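Putative periplasmic protein (Wolinella succinogenes, PDB 3KN3) probably serves as the periplasmic solute-binding component of an ABC-type transporter, perhaps for tungstate, and can bind glutathione. Local coordinates at residues 8-13 and 44-49; 19-24 and 57-62; 25-30 and 225-230; 134-139 and 196-201. One frame throughout, in Å; residues are numbered along the deposited sequence.

Contact 1: 8-13 and 44-49; sequences RMATTT and GNALKL
Ala10 and Ala46 bring strand 8-12 and helix 44-49 together in a buried strand-on-helix packing of small side chains, without a hydrogen bond between the two segments, in the parallel part (35-41, 6-12, 57-60) of the mixed sheet of one lobe of the periplasmic binding protein fold. Two small residues permit a close approach: the short axes pass 7.2 Å apart and run nearly antiparallel, at 161°, while Ala10 CA and Ala46 CA lie 5.1 Å from each other. The two methyls point at each other's segment but stand 4.4 Å apart (Ala10 CB to Ala46 CB), each nearer to a carbonyl oxygen. Ala10 CB is 3.6 Å from Ala46 O, and Ala46 CB in turn rests 3.6 Å from Thr11 O. Leu49 adds a second helix contact to the same strand methyl, CD1 3.7 Å from Ala10 CB. Where strand gives way to helix, Thr12, a glutathione-binding residue, makes a weak hydrogen bond to Thr43, another residue of that site. Helix 43-51 links strand 35-41 to strand 57-60 in a beta-alpha-beta crossover that spans strand 6-12, whereas Thr11 faces Leu21 of helix 20-32 on the other side of the sheet.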
loop_
_atom_site.group_PDB
_atom_site.type_symbol
_atom_site.label_atom_id
_atom_site.label_comp_id
_atom_site.label_asym_id
_atom_site.label_seq_id
_atom_site.Cartn_x
_atom_site.Cartn_y
_atom_site.Cartn_z
ATOM N N ARG A 8 21.245 4.888 4.811
ATOM C CA ARG A 8 20.707 3.867 5.706
ATOM C C ARG A 8 19.227 4.042 5.912
ATOM O O ARG A 8 18.764 5.114 6.301
ATOM C CB ARG A 8 21.427 3.876 7.058
ATOM C CG ARG A 8 22.837 3.358 6.993
ATOM C CD ARG A 8 23.673 3.887 8.148
ATOM N NE ARG A 8 24.935 3.162 8.246
ATOM C CZ ARG A 8 26.051 3.501 7.608
ATOM N NH1 ARG A 8 26.073 4.572 6.831
ATOM N NH2 ARG A 8 27.151 2.770 7.757
HETATM N N MSE A 9 18.486 2.964 5.684
HETATM C CA MSE A 9 17.040 3.040 5.690
HETATM C C MSE A 9 16.398 2.008 6.601
HETATM O O MSE A 9 16.781 0.840 6.605
HETATM C CB MSE A 9 16.531 2.849 4.271
HETATM C CG MSE A 9 15.092 2.376 4.166
HETATM SE SE MSE A 9 14.461 2.325 2.295
HETATM C CE MSE A 9 15.803 3.545 1.510
ATOM N N ALA A 10 15.415 2.452 7.368
ATOM C CA ALA A 10 14.579 1.537 8.115
ATOM C C ALA A 10 13.255 1.410 7.381
ATOM O O ALA A 10 12.556 2.402 7.177
ATOM C CB ALA A 10 14.363 2.036 9.531
ATOM N N THR A 11 12.917 0.193 6.969
ATOM C CA THR A 11 11.639 -0.043 6.331
ATOM C C THR A 11 10.857 -1.176 6.995
ATOM O O THR A 11 11.233 -1.710 8.045
ATOM C CB THR A 11 11.766 -0.344 4.824
ATOM O OG1 THR A 11 10.461 -0.323 4.242
ATOM C CG2 THR A 11 12.378 -1.729 4.589
ATOM N N THR A 12 9.764 -1.541 6.350
ATOM C CA THR A 12 8.805 -2.467 6.918
ATOM C C THR A 12 8.840 -3.804 6.199
ATOM O O THR A 12 9.044 -3.881 4.987
ATOM C CB THR A 12 7.405 -1.876 6.820
ATOM O OG1 THR A 12 6.857 -1.761 8.135
ATOM C CG2 THR A 12 6.523 -2.736 5.938
ATOM N N THR A 13 8.639 -4.866 6.954
ATOM C CA THR A 13 8.709 -6.202 6.384
ATOM C C THR A 13 7.734 -6.400 5.204
ATOM O O THR A 13 8.087 -6.991 4.182
ATOM C CB THR A 13 8.555 -7.278 7.486
ATOM O OG1 THR A 13 8.543 -8.574 6.889
ATOM C CG2 THR A 13 7.277 -7.056 8.282
ATOM N N GLY A 44 6.255 -0.149 13.895
ATOM C CA GLY A 44 6.610 0.607 15.073
ATOM C C GLY A 44 8.121 0.687 15.216
ATOM O O GLY A 44 8.688 1.760 15.478
ATOM N N ASN A 45 8.773 -0.460 15.038
ATOM C CA ASN A 45 10.235 -0.547 15.114
ATOM C C ASN A 45 10.959 0.219 13.992
ATOM O O ASN A 45 12.041 0.756 14.214
ATOM C CB ASN A 45 10.687 -2.011 15.161
ATOM C CG ASN A 45 10.456 -2.655 16.528
ATOM O OD1 ASN A 45 10.276 -3.862 16.625
ATOM N ND2 ASN A 45 10.472 -1.845 17.588
ATOM N N ALA A 46 10.362 0.268 12.798
ATOM C CA ALA A 46 10.935 1.047 11.703
ATOM C C ALA A 46 10.957 2.514 12.104
ATOM O O ALA A 46 11.981 3.187 11.967
ATOM C CB ALA A 46 10.166 0.849 10.403
ATOM N N LEU A 47 9.834 3.000 12.629
ATOM C CA LEU A 47 9.773 4.375 13.107
ATOM C C LEU A 47 10.690 4.600 14.304
ATOM O O LEU A 47 11.386 5.621 14.377
ATOM C CB LEU A 47 8.345 4.772 13.446
ATOM C CG LEU A 47 7.407 4.614 12.249
ATOM C CD1 LEU A 47 5.991 4.857 12.704
ATOM C CD2 LEU A 47 7.783 5.567 11.087
ATOM N N LYS A 48 10.711 3.639 15.225
ATOM C CA LYS A 48 11.542 3.765 16.413
ATOM C C LYS A 48 13.019 3.899 16.004
ATOM O O LYS A 48 13.790 4.574 16.673
ATOM C CB LYS A 48 11.299 2.610 17.393
ATOM C CG LYS A 48 11.683 2.919 18.837
ATOM C CD LYS A 48 11.085 1.913 19.822
ATOM C CE LYS A 48 11.601 0.485 19.583
ATOM N NZ LYS A 48 11.178 -0.501 20.635
ATOM N N LEU A 49 13.383 3.306 14.873
ATOM C CA LEU A 49 14.767 3.350 14.417
ATOM C C LEU A 49 15.145 4.770 14.006
ATOM O O LEU A 49 16.259 5.232 14.270
ATOM C CB LEU A 49 15.016 2.357 13.279
ATOM C CG LEU A 49 15.290 0.913 13.702
ATOM C CD1 LEU A 49 15.187 -0.051 12.525
ATOM C CD2 LEU A 49 16.675 0.839 14.317
#

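Contact 2: 19-24 and 57-62; sequences GLLDVL and VVFVHA
Phe59 reaches from strand 57-60 to two successive leucines of helix 20-24, which meet different parts of its ring. Leu20 comes in at the edge, close to the ring plane: its CD2 is 3.7 Å from Phe59 CZ, and the two side chains cross at about a right angle. Leu21 approaches the ring obliquely, its side chain running past the phenylalanine in the opposite direction, with CD2 3.6 Å from Phe59 CD2 and equally near CE2. Only the ends of the side chains bridge the gap, since the backbones stay well apart, 9.6 Å between Leu21 CA and Phe59 CA. Phe59 can span this because its CG is anti to the backbone N (chi1 -167°), which carries the ring out from the strand toward the helix. The layering is that of a periplasmic binding protein domain, in which helices flank a central sheet; the ligand-binding Thr12 and His61 lie at or just past the carboxyl ends of strands 6-12 and 57-60, with Tyr203 near the amino end of the antiparallel strand beside them. Were Phe59 cut back to an alanine, the CD2 methyls of Leu20 and Leu21 would probably lose their aromatic partner. Around the ring, Met9 of strand 6-12 and Ile205 of strand 202-208 also touch it, and Tyr203 touches both it and Leu20. Tyr203, which binds glutathione, also stacks its ring on that of His61.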
loop_
_atom_site.group_PDB
_atom_site.type_symbol
_atom_site.label_atom_id
_atom_site.label_comp_id
_atom_site.label_asym_id
_atom_site.label_seq_id
_atom_site.Cartn_x
_atom_site.Cartn_y
_atom_site.Cartn_z
ATOM N N GLY A 19 9.083 -5.861 -3.161
ATOM C CA GLY A 19 10.173 -5.671 -4.094
ATOM C C GLY A 19 10.406 -4.236 -4.554
ATOM O O GLY A 19 11.383 -3.969 -5.254
ATOM N N LEU A 20 9.535 -3.307 -4.165
ATOM C CA LEU A 20 9.727 -1.896 -4.512
ATOM C C LEU A 20 11.191 -1.445 -4.307
ATOM O O LEU A 20 11.783 -0.817 -5.180
ATOM C CB LEU A 20 8.782 -1.012 -3.696
ATOM C CG LEU A 20 8.791 0.507 -3.939
ATOM C CD1 LEU A 20 8.675 0.830 -5.427
ATOM C CD2 LEU A 20 7.681 1.189 -3.135
ATOM N N LEU A 21 11.768 -1.773 -3.158
ATOM C CA LEU A 21 13.107 -1.292 -2.826
ATOM C C LEU A 21 14.172 -1.856 -3.755
ATOM O O LEU A 21 15.133 -1.164 -4.108
ATOM C CB LEU A 21 13.463 -1.637 -1.382
ATOM C CG LEU A 21 12.682 -0.804 -0.374
ATOM C CD1 LEU A 21 12.852 -1.353 1.012
ATOM C CD2 LEU A 21 13.164 0.621 -0.453
ATOM N N ASP A 22 13.989 -3.113 -4.142
ATOM C CA ASP A 22 14.911 -3.801 -5.034
ATOM C C ASP A 22 14.835 -3.231 -6.433
ATOM O O ASP A 22 15.733 -3.426 -7.236
ATOM C CB ASP A 22 14.589 -5.289 -5.051
ATOM C CG ASP A 22 14.671 -5.897 -3.672
ATOM O OD1 ASP A 22 13.623 -5.972 -2.992
ATOM O OD2 ASP A 22 15.792 -6.257 -3.251
ATOM N N VAL A 23 13.749 -2.523 -6.721
ATOM C CA VAL A 23 13.635 -1.825 -7.979
ATOM C C VAL A 23 14.351 -0.470 -7.879
ATOM O O VAL A 23 15.187 -0.142 -8.720
ATOM C CB VAL A 23 12.181 -1.614 -8.362
ATOM C CG1 VAL A 23 12.100 -0.850 -9.669
ATOM C CG2 VAL A 23 11.458 -2.957 -8.473
ATOM N N LEU A 24 14.023 0.297 -6.839
ATOM C CA LEU A 24 14.592 1.627 -6.627
ATOM C C LEU A 24 16.111 1.633 -6.433
ATOM O O LEU A 24 16.794 2.481 -6.976
ATOM C CB LEU A 24 13.899 2.313 -5.453
ATOM C CG LEU A 24 12.395 2.526 -5.673
ATOM C CD1 LEU A 24 11.697 3.053 -4.433
ATOM C CD2 LEU A 24 12.181 3.471 -6.845
ATOM N N VAL A 57 16.813 7.588 6.808
ATOM C CA VAL A 57 15.430 7.693 6.357
ATOM C C VAL A 57 14.603 6.489 6.759
ATOM O O VAL A 57 15.125 5.414 7.023
ATOM C CB VAL A 57 15.290 7.817 4.816
ATOM C CG1 VAL A 57 15.872 9.107 4.327
ATOM C CG2 VAL A 57 15.920 6.613 4.130
ATOM N N VAL A 58 13.294 6.699 6.722
ATOM C CA VAL A 58 12.303 5.744 7.159
ATOM C C VAL A 58 11.319 5.545 5.996
ATOM O O VAL A 58 11.013 6.489 5.263
ATOM C CB VAL A 58 11.616 6.280 8.446
ATOM C CG1 VAL A 58 10.134 6.152 8.366
ATOM C CG2 VAL A 58 12.174 5.585 9.683
ATOM N N PHE A 59 10.858 4.319 5.791
ATOM C CA PHE A 59 10.052 4.018 4.612
ATOM C C PHE A 59 8.927 3.065 4.963
ATOM O O PHE A 59 9.145 1.862 5.094
ATOM C CB PHE A 59 10.924 3.404 3.533
ATOM C CG PHE A 59 10.280 3.351 2.187
ATOM C CD1 PHE A 59 9.396 4.336 1.786
ATOM C CD2 PHE A 59 10.570 2.321 1.309
ATOM C CE1 PHE A 59 8.805 4.298 0.512
ATOM C CE2 PHE A 59 9.986 2.272 0.041
ATOM C CZ PHE A 59 9.106 3.270 -0.360
ATOM N N VAL A 60 7.723 3.605 5.111
ATOM C CA VAL A 60 6.633 2.846 5.702
ATOM C C VAL A 60 5.316 2.981 4.943
ATOM O O VAL A 60 5.233 3.610 3.877
ATOM C CB VAL A 60 6.412 3.235 7.186
ATOM C CG1 VAL A 60 7.655 2.898 8.027
ATOM C CG2 VAL A 60 6.048 4.726 7.315
ATOM N N HIS A 61 4.280 2.388 5.518
ATOM C CA HIS A 61 3.051 2.157 4.796
ATOM C C HIS A 61 1.899 2.227 5.771
ATOM O O HIS A 61 1.115 1.290 5.873
ATOM C CB HIS A 61 3.124 0.774 4.151
ATOM C CG HIS A 61 1.994 0.471 3.214
ATOM N ND1 HIS A 61 1.135 -0.587 3.406
ATOM C CD2 HIS A 61 1.597 1.083 2.072
ATOM C CE1 HIS A 61 0.249 -0.616 2.421
ATOM N NE2 HIS A 61 0.506 0.388 1.604
ATOM N N ALA A 62 1.811 3.331 6.507
ATOM C CA ALA A 62 0.733 3.517 7.479
ATOM C C ALA A 62 0.483 4.998 7.748
ATOM O O ALA A 62 1.076 5.578 8.651
ATOM C CB ALA A 62 1.044 2.778 8.781
#

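Contact 3: 25-30 and 225-230; sequences APAYKK and IDWIVS
Trp227 of helix 225-229 lays its indole against Tyr28 and Ala27 of helix 25-30, and these three residues make up the contact. Tyr28 lies over one face of the indole. Its CB sits above the six-membered ring, 3.9 Å from the centroid and only 17° off the normal, a well-centred CH-pi contact. From there the phenol ring leans across the indole, bringing CD1 to 3.3 Å from Trp227 CD2, while the ring planes are inclined at 58°. Ala27 fills the rim instead, its methyl in the indole plane and 3.9 Å from Trp227 CZ2. With CG anti to the backbone N (chi1 175°), the tryptophan reaches out to the neighbouring helix, where its NE1 is hydrogen-bonded to Asp31. At its base the helix is ending: Ser230 OG donates a 3.0 Å bond to Trp227 O, in the carbonyl plane on a lone pair, and the Ser230 backbone N binds the same oxygen. An alanine in place of Trp227 is likely to deprive the Tyr28 methylene of its ring face and Asp31 of the indole N-H. Phe224 meets the Tyr28 ring edge-to-face, extending the aromatic cluster. The contact thus joins helix 20-32 near the start of the chain to helix 218-229 near its end by mainly aromatic packing, supplemented between the same two helices by the bond from Trp227 NE1 to Asp31 and a weak one between Tyr28 OH and Gln223.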
loop_
_atom_site.group_PDB
_atom_site.type_symbol
_atom_site.label_atom_id
_atom_site.label_comp_id
_atom_site.label_asym_id
_atom_site.label_seq_id
_atom_site.Cartn_x
_atom_site.Cartn_y
_atom_site.Cartn_z
ATOM N N ALA A 25 16.640 0.665 -5.691
ATOM C CA ALA A 25 18.058 0.683 -5.317
ATOM C C ALA A 25 19.050 0.636 -6.488
ATOM O O ALA A 25 19.983 1.432 -6.536
ATOM C CB ALA A 25 18.374 -0.402 -4.291
ATOM N N PRO A 26 18.861 -0.299 -7.432
ATOM C CA PRO A 26 19.776 -0.324 -8.578
ATOM C C PRO A 26 19.659 0.952 -9.409
ATOM O O PRO A 26 20.668 1.479 -9.882
ATOM C CB PRO A 26 19.290 -1.529 -9.391
ATOM C CG PRO A 26 18.493 -2.345 -8.432
ATOM C CD PRO A 26 17.847 -1.359 -7.518
ATOM N N ALA A 27 18.441 1.452 -9.580
ATOM C CA ALA A 27 18.258 2.681 -10.346
ATOM C C ALA A 27 18.929 3.877 -9.665
ATOM O O ALA A 27 19.482 4.747 -10.335
ATOM C CB ALA A 27 16.787 2.954 -10.577
ATOM N N TYR A 28 18.881 3.916 -8.336
ATOM C CA TYR A 28 19.472 5.024 -7.592
ATOM C C TYR A 28 21.003 4.954 -7.650
ATOM O O TYR A 28 21.681 5.971 -7.825
ATOM C CB TYR A 28 18.974 5.029 -6.140
ATOM C CG TYR A 28 19.375 6.260 -5.350
ATOM C CD1 TYR A 28 19.041 7.534 -5.802
ATOM C CD2 TYR A 28 20.076 6.153 -4.154
ATOM C CE1 TYR A 28 19.407 8.662 -5.100
ATOM C CE2 TYR A 28 20.437 7.285 -3.437
ATOM C CZ TYR A 28 20.093 8.544 -3.925
ATOM O OH TYR A 28 20.445 9.680 -3.233
ATOM N N LYS A 29 21.530 3.743 -7.508
ATOM C CA LYS A 29 22.959 3.508 -7.580
ATOM C C LYS A 29 23.494 3.972 -8.927
ATOM O O LYS A 29 24.559 4.561 -9.007
ATOM C CB LYS A 29 23.253 2.023 -7.394
ATOM C CG LYS A 29 24.735 1.700 -7.356
ATOM C CD LYS A 29 25.435 2.523 -6.289
ATOM C CE LYS A 29 26.933 2.359 -6.380
ATOM N NZ LYS A 29 27.319 0.961 -6.109
ATOM N N LYS A 30 22.727 3.702 -9.979
ATOM C CA LYS A 30 23.078 4.100 -11.335
ATOM C C LYS A 30 23.081 5.620 -11.540
ATOM O O LYS A 30 23.960 6.155 -12.206
ATOM C CB LYS A 30 22.129 3.432 -12.335
ATOM C CG LYS A 30 22.038 4.108 -13.698
ATOM C CD LYS A 30 22.076 3.080 -14.817
ATOM C CE LYS A 30 23.522 2.715 -15.160
ATOM N NZ LYS A 30 23.685 1.303 -15.628
ATOM N N ILE A 225 15.297 11.667 -1.613
ATOM C CA ILE A 225 13.924 12.132 -1.718
ATOM C C ILE A 225 13.730 12.990 -2.969
ATOM O O ILE A 225 12.731 12.859 -3.670
ATOM C CB ILE A 225 13.495 12.902 -0.441
ATOM C CG1 ILE A 225 13.218 11.926 0.703
ATOM C CG2 ILE A 225 12.288 13.780 -0.706
ATOM C CD1 ILE A 225 12.996 12.618 2.027
ATOM N N ASP A 226 14.687 13.861 -3.258
ATOM C CA ASP A 226 14.585 14.702 -4.445
ATOM C C ASP A 226 14.605 13.829 -5.705
ATOM O O ASP A 226 13.880 14.075 -6.665
ATOM C CB ASP A 226 15.711 15.736 -4.489
ATOM C CG ASP A 226 15.589 16.802 -3.400
ATOM O OD1 ASP A 226 14.517 16.908 -2.769
ATOM O OD2 ASP A 226 16.575 17.548 -3.187
ATOM N N TRP A 227 15.432 12.792 -5.688
ATOM C CA TRP A 227 15.534 11.882 -6.828
ATOM C C TRP A 227 14.173 11.234 -7.109
ATOM O O TRP A 227 13.679 11.256 -8.235
ATOM C CB TRP A 227 16.610 10.839 -6.536
ATOM C CG TRP A 227 16.762 9.757 -7.544
ATOM C CD1 TRP A 227 17.384 9.849 -8.749
ATOM C CD2 TRP A 227 16.323 8.402 -7.421
ATOM N NE1 TRP A 227 17.336 8.647 -9.400
ATOM C CE2 TRP A 227 16.692 7.736 -8.602
ATOM C CE3 TRP A 227 15.643 7.689 -6.428
ATOM C CZ2 TRP A 227 16.410 6.379 -8.822
ATOM C CZ3 TRP A 227 15.356 6.344 -6.651
ATOM C CH2 TRP A 227 15.739 5.708 -7.838
ATOM N N ILE A 228 13.565 10.687 -6.065
ATOM C CA ILE A 228 12.251 10.065 -6.143
ATOM C C ILE A 228 11.184 11.037 -6.672
ATOM O O ILE A 228 10.366 10.715 -7.525
ATOM C CB ILE A 228 11.835 9.615 -4.742
ATOM C CG1 ILE A 228 12.594 8.343 -4.348
ATOM C CG2 ILE A 228 10.333 9.438 -4.666
ATOM C CD1 ILE A 228 12.035 7.085 -4.958
ATOM N N VAL A 229 11.220 12.247 -6.157
ATOM C CA VAL A 229 10.237 13.252 -6.481
ATOM C C VAL A 229 10.442 13.836 -7.888
ATOM O O VAL A 229 9.513 14.392 -8.472
ATOM C CB VAL A 229 10.307 14.339 -5.403
ATOM C CG1 VAL A 229 10.440 15.706 -6.007
ATOM C CG2 VAL A 229 9.140 14.208 -4.434
ATOM N N SER A 230 11.649 13.679 -8.438
ATOM C CA SER A 230 11.991 14.223 -9.761
ATOM C C SER A 230 11.116 13.656 -10.872
ATOM O O SER A 230 10.719 12.484 -10.831
ATOM C CB SER A 230 13.469 13.978 -10.106
ATOM O OG SER A 230 13.643 12.779 -10.847
#

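Contact 4: 134-139 and 196-201; sequences WKEALG and DNTLKN
Glu136, in the last turn of helix 134-138, and Thr198, in the loop segment 196-201, form a small polar contact at the surface. The loop segment starts at Asp196, whose OD1 accepts a weak, nearly straight bond from Thr198 N (3.4 Å), while its OD2 binds the backbone N of Val103. Asn197 opens a short 3-10 turn. Thr198 follows, its OG1 anti to the backbone N (chi1 -166°) and thereby turned to the helix; the hydroxyl donates a weak hydrogen bond of 2.9 Å to Glu136 OE1, with OE2 of the same carboxylate 3.1 Å from OG1. The glutamate spans the distance with a chain extended beyond CG. Thr198 O receives Lys129 NZ, a second tie to helix 125-138. Lys200 folds back along the turn, and its NZ donates a 2.7 Å hydrogen bond to Asn197 OD1 from a position tilted 27° from the carbonyl plane. Asn201, a glutathione-binding residue, ends the segment with its ND2 on Asn84 O. Running from strand 190-193 of one sheet to strand 202-208 of the other, this loop is one of the interlobe connections expected at the hinge of a two-lobed periplasmic binding protein.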
loop_
_atom_site.group_PDB
_atom_site.type_symbol
_atom_site.label_atom_id
_atom_site.label_comp_id
_atom_site.label_asym_id
_atom_site.label_seq_id
_atom_site.Cartn_x
_atom_site.Cartn_y
_atom_site.Cartn_z
ATOM N N TRP A 134 -14.994 2.426 2.023
ATOM C CA TRP A 134 -16.436 2.386 2.331
ATOM C C TRP A 134 -16.898 3.705 2.929
ATOM O O TRP A 134 -17.968 4.200 2.621
ATOM C CB TRP A 134 -16.802 1.237 3.304
ATOM C CG TRP A 134 -16.849 -0.093 2.644
ATOM C CD1 TRP A 134 -15.924 -1.089 2.740
ATOM C CD2 TRP A 134 -17.860 -0.571 1.748
ATOM N NE1 TRP A 134 -16.292 -2.155 1.958
ATOM C CE2 TRP A 134 -17.479 -1.864 1.341
ATOM C CE3 TRP A 134 -19.050 -0.034 1.256
ATOM C CZ2 TRP A 134 -18.244 -2.622 0.467
ATOM C CZ3 TRP A 134 -19.806 -0.784 0.393
ATOM C CH2 TRP A 134 -19.403 -2.064 0.003
ATOM N N LYS A 135 -16.077 4.250 3.810
ATOM C CA LYS A 135 -16.346 5.535 4.432
ATOM C C LYS A 135 -16.497 6.634 3.376
ATOM O O LYS A 135 -17.461 7.395 3.404
ATOM C CB LYS A 135 -15.207 5.868 5.393
ATOM C CG LYS A 135 -15.562 6.805 6.509
ATOM C CD LYS A 135 -14.806 6.389 7.759
ATOM C CE LYS A 135 -13.341 6.061 7.449
ATOM N NZ LYS A 135 -12.620 5.514 8.645
ATOM N N GLU A 136 -15.548 6.696 2.438
ATOM C CA GLU A 136 -15.609 7.661 1.341
ATOM C C GLU A 136 -16.825 7.420 0.450
ATOM O O GLU A 136 -17.428 8.361 -0.057
ATOM C CB GLU A 136 -14.339 7.614 0.486
ATOM C CG GLU A 136 -13.063 8.089 1.177
ATOM C CD GLU A 136 -11.864 8.175 0.220
ATOM O OE1 GLU A 136 -12.056 8.583 -0.951
ATOM O OE2 GLU A 136 -10.727 7.843 0.641
ATOM N N ALA A 137 -17.190 6.154 0.273
ATOM C CA ALA A 137 -18.231 5.804 -0.681
ATOM C C ALA A 137 -19.636 5.949 -0.114
ATOM O O ALA A 137 -20.534 6.449 -0.794
ATOM C CB ALA A 137 -18.012 4.380 -1.210
ATOM N N LEU A 138 -19.837 5.501 1.122
ATOM C CA LEU A 138 -21.175 5.527 1.707
ATOM C C LEU A 138 -21.282 6.510 2.857
ATOM O O LEU A 138 -22.379 6.792 3.327
ATOM C CB LEU A 138 -21.593 4.137 2.212
ATOM C CG LEU A 138 -21.596 2.950 1.254
ATOM C CD1 LEU A 138 -22.204 1.740 1.943
ATOM C CD2 LEU A 138 -22.350 3.278 -0.015
ATOM N N GLY A 139 -20.144 6.996 3.337
ATOM C CA GLY A 139 -20.123 7.760 4.572
ATOM C C GLY A 139 -20.201 6.895 5.827
ATOM O O GLY A 139 -20.292 7.409 6.940
ATOM N N ASP A 196 -9.678 3.981 -10.041
ATOM C CA ASP A 196 -10.200 5.061 -9.219
ATOM C C ASP A 196 -9.074 5.594 -8.292
ATOM O O ASP A 196 -8.296 4.814 -7.744
ATOM C CB ASP A 196 -11.413 4.531 -8.446
ATOM C CG ASP A 196 -12.352 5.632 -7.981
ATOM O OD1 ASP A 196 -11.874 6.602 -7.342
ATOM O OD2 ASP A 196 -13.574 5.521 -8.238
ATOM N N ASN A 197 -8.962 6.911 -8.137
ATOM C CA ASN A 197 -7.918 7.489 -7.285
ATOM C C ASN A 197 -7.952 7.015 -5.843
ATOM O O ASN A 197 -6.927 6.915 -5.186
ATOM C CB ASN A 197 -7.965 9.021 -7.299
ATOM C CG ASN A 197 -6.938 9.633 -8.241
ATOM O OD1 ASN A 197 -6.255 8.926 -8.978
ATOM N ND2 ASN A 197 -6.834 10.953 -8.223
ATOM N N THR A 198 -9.136 6.736 -5.330
ATOM C CA THR A 198 -9.235 6.287 -3.949
ATOM C C THR A 198 -8.672 4.857 -3.737
ATOM O O THR A 198 -8.506 4.407 -2.602
ATOM C CB THR A 198 -10.675 6.432 -3.425
ATOM O OG1 THR A 198 -10.688 6.291 -2.003
ATOM C CG2 THR A 198 -11.590 5.400 -4.056
ATOM N N LEU A 199 -8.360 4.159 -4.830
ATOM C CA LEU A 199 -7.765 2.822 -4.758
ATOM C C LEU A 199 -6.231 2.830 -4.856
ATOM O O LEU A 199 -5.585 1.782 -4.840
ATOM C CB LEU A 199 -8.348 1.921 -5.847
ATOM C CG LEU A 199 -9.825 1.558 -5.599
ATOM C CD1 LEU A 199 -10.389 0.728 -6.736
ATOM C CD2 LEU A 199 -9.987 0.844 -4.251
ATOM N N LYS A 200 -5.648 4.013 -4.956
ATOM C CA LYS A 200 -4.208 4.104 -5.096
ATOM C C LYS A 200 -3.486 3.803 -3.784
ATOM O O LYS A 200 -3.972 4.109 -2.698
ATOM C CB LYS A 200 -3.804 5.451 -5.705
ATOM C CG LYS A 200 -3.444 5.331 -7.190
ATOM C CD LYS A 200 -4.311 6.174 -8.106
ATOM C CE LYS A 200 -3.692 7.553 -8.335
ATOM N NZ LYS A 200 -3.852 8.069 -9.740
ATOM N N ASN A 201 -2.332 3.164 -3.911
ATOM C CA ASN A 201 -1.543 2.705 -2.771
ATOM C C ASN A 201 -0.243 3.501 -2.626
ATOM O O ASN A 201 0.531 3.616 -3.577
ATOM C CB ASN A 201 -1.198 1.226 -2.954
ATOM C CG ASN A 201 -0.774 0.551 -1.648
ATOM O OD1 ASN A 201 -0.965 1.100 -0.557
ATOM N ND2 ASN A 201 -0.222 -0.657 -1.756
#

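Contacts 1, 2 and 3 belong to one lobe and contact 4 to the other. Contacts 1 and 2, centred 10 Å apart, share a sheet: Thr11 OG1 lies 2.7 Å from Phe59 O, a probable hydrogen bond, and the selenium of Met9, a selenomethionine in the crystal, lies 3.5 Å from Leu21 CD2. Contact 3 continues along helix 20-32 from contact 2, with Leu24 O 3.5 Å from Trp227 CH2, away from the ligand site. Contacts 2 and 4, centred 23 Å apart, are joined by a probable 2.7 Å hydrogen bond from His61 NE2 to Asn201 OD1. Thr12, His61 and Asn201 belong to the glutathione site, unoccupied in this chain.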